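PDB 5M6G: beta-glucosidase from Saccharopolyspora erythraea D, which probably hydrolyses terminal, non-reducing beta-D-glucosyl residues to release beta-D-glucose, as a glycosyl hydrolase of family 3. Local coordinates for residues Glu477-Arg482 with Gly489-Ala494. Sequence-based numbering, arbitrary orientation.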
ATOM      1  N   GLU A 477     -13.684 -34.553   7.817  1.00 17.17           N
ATOM      2  CA  GLU A 477     -13.637 -34.569   6.363  1.00 13.13           C
ATOM      3  C   GLU A 477     -14.052 -33.199   5.840  1.00 17.88           C
ATOM      4  O   GLU A 477     -15.041 -32.618   6.307  1.00 16.80           O
ATOM      5  CB  GLU A 477     -14.570 -35.645   5.822  1.00 18.56           C
ATOM      6  CG  GLU A 477     -14.752 -35.643   4.323  1.00 11.71           C
ATOM      7  CD  GLU A 477     -15.673 -36.761   3.861  1.00 21.93           C
ATOM      8  OE1 GLU A 477     -16.199 -37.490   4.727  1.00 19.32           O
ATOM      9  OE2 GLU A 477     -15.865 -36.919   2.637  1.00 17.13           O
ATOM     10  N   VAL A 478     -13.295 -32.673   4.881  1.00 11.00           N
ATOM     11  CA  VAL A 478     -13.570 -31.352   4.315  1.00 13.27           C
ATOM     12  C   VAL A 478     -13.592 -31.515   2.806  1.00 15.42           C
ATOM     13  O   VAL A 478     -12.550 -31.790   2.192  1.00 20.84           O
ATOM     14  CB  VAL A 478     -12.529 -30.299   4.736  1.00 14.03           C
ATOM     15  CG1 VAL A 478     -12.861 -28.939   4.104  1.00 16.09           C
ATOM     16  CG2 VAL A 478     -12.460 -30.192   6.250  1.00 15.26           C
ATOM     17  N   THR A 479     -14.768 -31.361   2.213  1.00 11.99           N
ATOM     18  CA  THR A 479     -14.956 -31.474   0.776  1.00 13.08           C
ATOM     19  C   THR A 479     -14.898 -30.080   0.169  1.00 14.54           C
ATOM     20  O   THR A 479     -15.565 -29.163   0.657  1.00 16.03           O
ATOM     21  CB  THR A 479     -16.307 -32.116   0.444  1.00 16.73           C
ATOM     22  OG1 THR A 479     -16.461 -33.349   1.164  1.00 18.37           O
ATOM     23  CG2 THR A 479     -16.429 -32.370  -1.049  1.00 17.68           C
ATOM     24  N   TYR A 480     -14.115 -29.920  -0.893  1.00 16.29           N
ATOM     25  CA  TYR A 480     -13.993 -28.634  -1.564  1.00 14.64           C
ATOM     26  C   TYR A 480     -14.372 -28.773  -3.028  1.00 12.93           C
ATOM     27  O   TYR A 480     -13.880 -29.673  -3.716  1.00 16.31           O
ATOM     28  CB  TYR A 480     -12.575 -28.064  -1.459  1.00 18.45           C
ATOM     29  CG  TYR A 480     -12.355 -26.924  -2.430  1.00 15.51           C
ATOM     30  CD1 TYR A 480     -12.958 -25.688  -2.224  1.00 17.03           C
ATOM     31  CD2 TYR A 480     -11.565 -27.091  -3.560  1.00 19.66           C
ATOM     32  CE1 TYR A 480     -12.774 -24.641  -3.116  1.00 20.07           C
ATOM     33  CE2 TYR A 480     -11.364 -26.053  -4.453  1.00 22.65           C
ATOM     34  CZ  TYR A 480     -11.970 -24.833  -4.227  1.00 26.41           C
ATOM     35  OH  TYR A 480     -11.782 -23.805  -5.119  1.00 28.56           O
ATOM     36  N   ASP A 481     -15.245 -27.886  -3.495  1.00 14.56           N
ATOM     37  CA  ASP A 481     -15.497 -27.726  -4.922  1.00 21.54           C
ATOM     38  C   ASP A 481     -15.725 -26.253  -5.213  1.00 20.65           C
ATOM     39  O   ASP A 481     -16.575 -25.619  -4.575  1.00 14.40           O
ATOM     40  CB  ASP A 481     -16.711 -28.534  -5.387  1.00 17.38           C
ATOM     41  CG  ASP A 481     -16.885 -28.499  -6.897  1.00 17.64           C
ATOM     42  OD1 ASP A 481     -17.511 -27.554  -7.416  1.00 20.36           O
ATOM     43  OD2 ASP A 481     -16.381 -29.420  -7.570  1.00 27.51           O
ATOM     44  N   ARG A 482     -14.992 -25.720  -6.192  1.00 19.49           N
ATOM     45  CA  ARG A 482     -15.048 -24.284  -6.449  1.00 16.34           C
ATOM     46  C   ARG A 482     -16.477 -23.796  -6.618  1.00 18.84           C
ATOM     47  O   ARG A 482     -16.836 -22.723  -6.121  1.00 17.55           O
ATOM     48  CB  ARG A 482     -14.233 -23.922  -7.687  1.00 19.59           C
ATOM     49  CG  ARG A 482     -14.385 -22.440  -8.071  1.00 15.03           C
ATOM     50  CD  ARG A 482     -13.371 -22.033  -9.115  1.00 20.11           C
ATOM     51  NE  ARG A 482     -13.671 -20.722  -9.685  1.00 18.71           N
ATOM     52  CZ  ARG A 482     -12.898 -20.130 -10.591  1.00 19.56           C
ATOM     53  NH1 ARG A 482     -11.800 -20.745 -11.013  1.00 16.52           N
ATOM     54  NH2 ARG A 482     -13.218 -18.939 -11.072  1.00 14.06           N
ATOM     55  N   GLY A 489     -27.203 -32.519   1.772  1.00 18.51           N
ATOM     56  CA  GLY A 489     -27.694 -32.347   3.130  1.00 18.92           C
ATOM     57  C   GLY A 489     -26.962 -33.152   4.179  1.00 18.00           C
ATOM     58  O   GLY A 489     -27.252 -32.979   5.367  1.00 22.32           O
ATOM     59  N   SER A 490     -26.009 -33.997   3.784  1.00 17.62           N
ATOM     60  CA  SER A 490     -25.230 -34.748   4.761  1.00 22.74           C
ATOM     61  C   SER A 490     -24.130 -33.918   5.417  1.00 22.03           C
ATOM     62  O   SER A 490     -23.509 -34.395   6.374  1.00 18.03           O
ATOM     63  CB  SER A 490     -24.609 -35.986   4.106  1.00 23.34           C
ATOM     64  OG  SER A 490     -23.489 -35.638   3.307  1.00 28.33           O
ATOM     65  N   TYR A 491     -23.865 -32.707   4.930  1.00 22.75           N
ATOM     66  CA  TYR A 491     -22.814 -31.859   5.479  1.00 18.88           C
ATOM     67  C   TYR A 491     -23.341 -31.048   6.655  1.00 22.14           C
ATOM     68  O   TYR A 491     -24.511 -30.658   6.688  1.00 18.56           O
ATOM     69  CB  TYR A 491     -22.262 -30.931   4.390  1.00 16.85           C
ATOM     70  CG  TYR A 491     -21.413 -31.675   3.382  1.00 19.23           C
ATOM     71  CD1 TYR A 491     -21.992 -32.338   2.299  1.00 17.51           C
ATOM     72  CD2 TYR A 491     -20.033 -31.735   3.529  1.00 14.17           C
ATOM     73  CE1 TYR A 491     -21.207 -33.029   1.389  1.00 18.62           C
ATOM     74  CE2 TYR A 491     -19.250 -32.417   2.635  1.00 15.91           C
ATOM     75  CZ  TYR A 491     -19.831 -33.063   1.569  1.00 17.34           C
ATOM     76  OH  TYR A 491     -19.016 -33.743   0.696  1.00 15.84           O
ATOM     77  N   ARG A 492     -22.472 -30.790   7.633  1.00 15.85           N
ATOM     78  CA  ARG A 492     -22.935 -30.052   8.797  1.00 20.05           C
ATOM     79  C   ARG A 492     -22.925 -28.549   8.574  1.00 22.66           C
ATOM     80  O   ARG A 492     -23.685 -27.834   9.237  1.00 17.36           O
ATOM     81  CB  ARG A 492     -22.113 -30.412  10.033  1.00 20.09           C
ATOM     82  CG  ARG A 492     -20.725 -29.856  10.061  1.00 28.10           C
ATOM     83  CD  ARG A 492     -20.103 -30.098  11.419  1.00 33.77           C
ATOM     84  NE  ARG A 492     -18.670 -30.338  11.333  1.00 30.96           N
ATOM     85  CZ  ARG A 492     -17.746 -29.438  11.635  1.00 31.58           C
ATOM     86  NH1 ARG A 492     -18.120 -28.237  12.048  1.00 30.33           N
ATOM     87  NH2 ARG A 492     -16.453 -29.744  11.540  1.00 28.81           N
ATOM     88  N   ALA A 493     -22.107 -28.059   7.645  1.00 15.56           N
ATOM     89  CA  ALA A 493     -22.105 -26.644   7.291  1.00 17.29           C
ATOM     90  C   ALA A 493     -21.401 -26.498   5.955  1.00 14.89           C
ATOM     91  O   ALA A 493     -20.595 -27.345   5.568  1.00 16.54           O
ATOM     92  CB  ALA A 493     -21.417 -25.780   8.351  1.00 14.29           C
ATOM     93  N   ALA A 494     -21.718 -25.413   5.251  1.00 15.94           N
ATOM     94  CA  ALA A 494     -21.068 -25.101   3.987  1.00 14.93           C
ATOM     95  C   ALA A 494     -20.516 -23.686   4.055  1.00 12.03           C
ATOM     96  O   ALA A 494     -21.215 -22.768   4.496  1.00 13.47           O
ATOM     97  CB  ALA A 494     -22.035 -25.240   2.802  1.00 13.65           C
TER
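Thr479 and Tyr491 meet through their hydroxyl groups, in a short polar contact between edge strand 478-480 and the residues leading into strand 493-499, two places along the same sheet. Followed outward, the threonine side chain begins with CB, which lies 3.2 Å from Tyr491 OH. From there one branch, OG1, hydrogen-bonds to Tyr491 OH at 2.6 Å; either hydroxyl could give the proton. OG1 stands anti to its own carbonyl carbon (chi1 -52°), a setting that carries it to the edge of the tyrosine ring, close to the ring plane and 3.3 Å from Tyr491 CE2. The angle CZ-OH-OG1 is about 113°, near that expected at a phenolic oxygen, and the closeness of OG1 to CE2 puts the bend on that side of the ring. The other branch, the methyl CG2, reaches Tyr491 OH at 3.4 Å. The two side chains cross at about a right angle. Threonine, branched at CB, suits an extended strand and supplies both a hydroxyl and a methyl group, while tyrosine has the length to span backbones whose CA atoms are 9.2 Å apart at Thr479 and Tyr491. A phenylalanine in place of Tyr491 would probably keep the ring but leave Thr479 OG1 without this hydrogen-bonding mate. Between the segments runs strand 431-434, parallel to both strands and bonded through its backbone to Thr479. Its Phe432 touches Thr479 and packs edge-to-face with Tyr491, whose ring also makes a cation-pi contact with Lys430. Val478 and Tyr480 instead pack against helix 465-472, which lies in the connection between the parallel strands 431-434 and 478-480. The hydroxyl pair thus bridges over the middle strand at the outer margin of the C-terminal domain's mixed sheet, away from the sorbitol pocket.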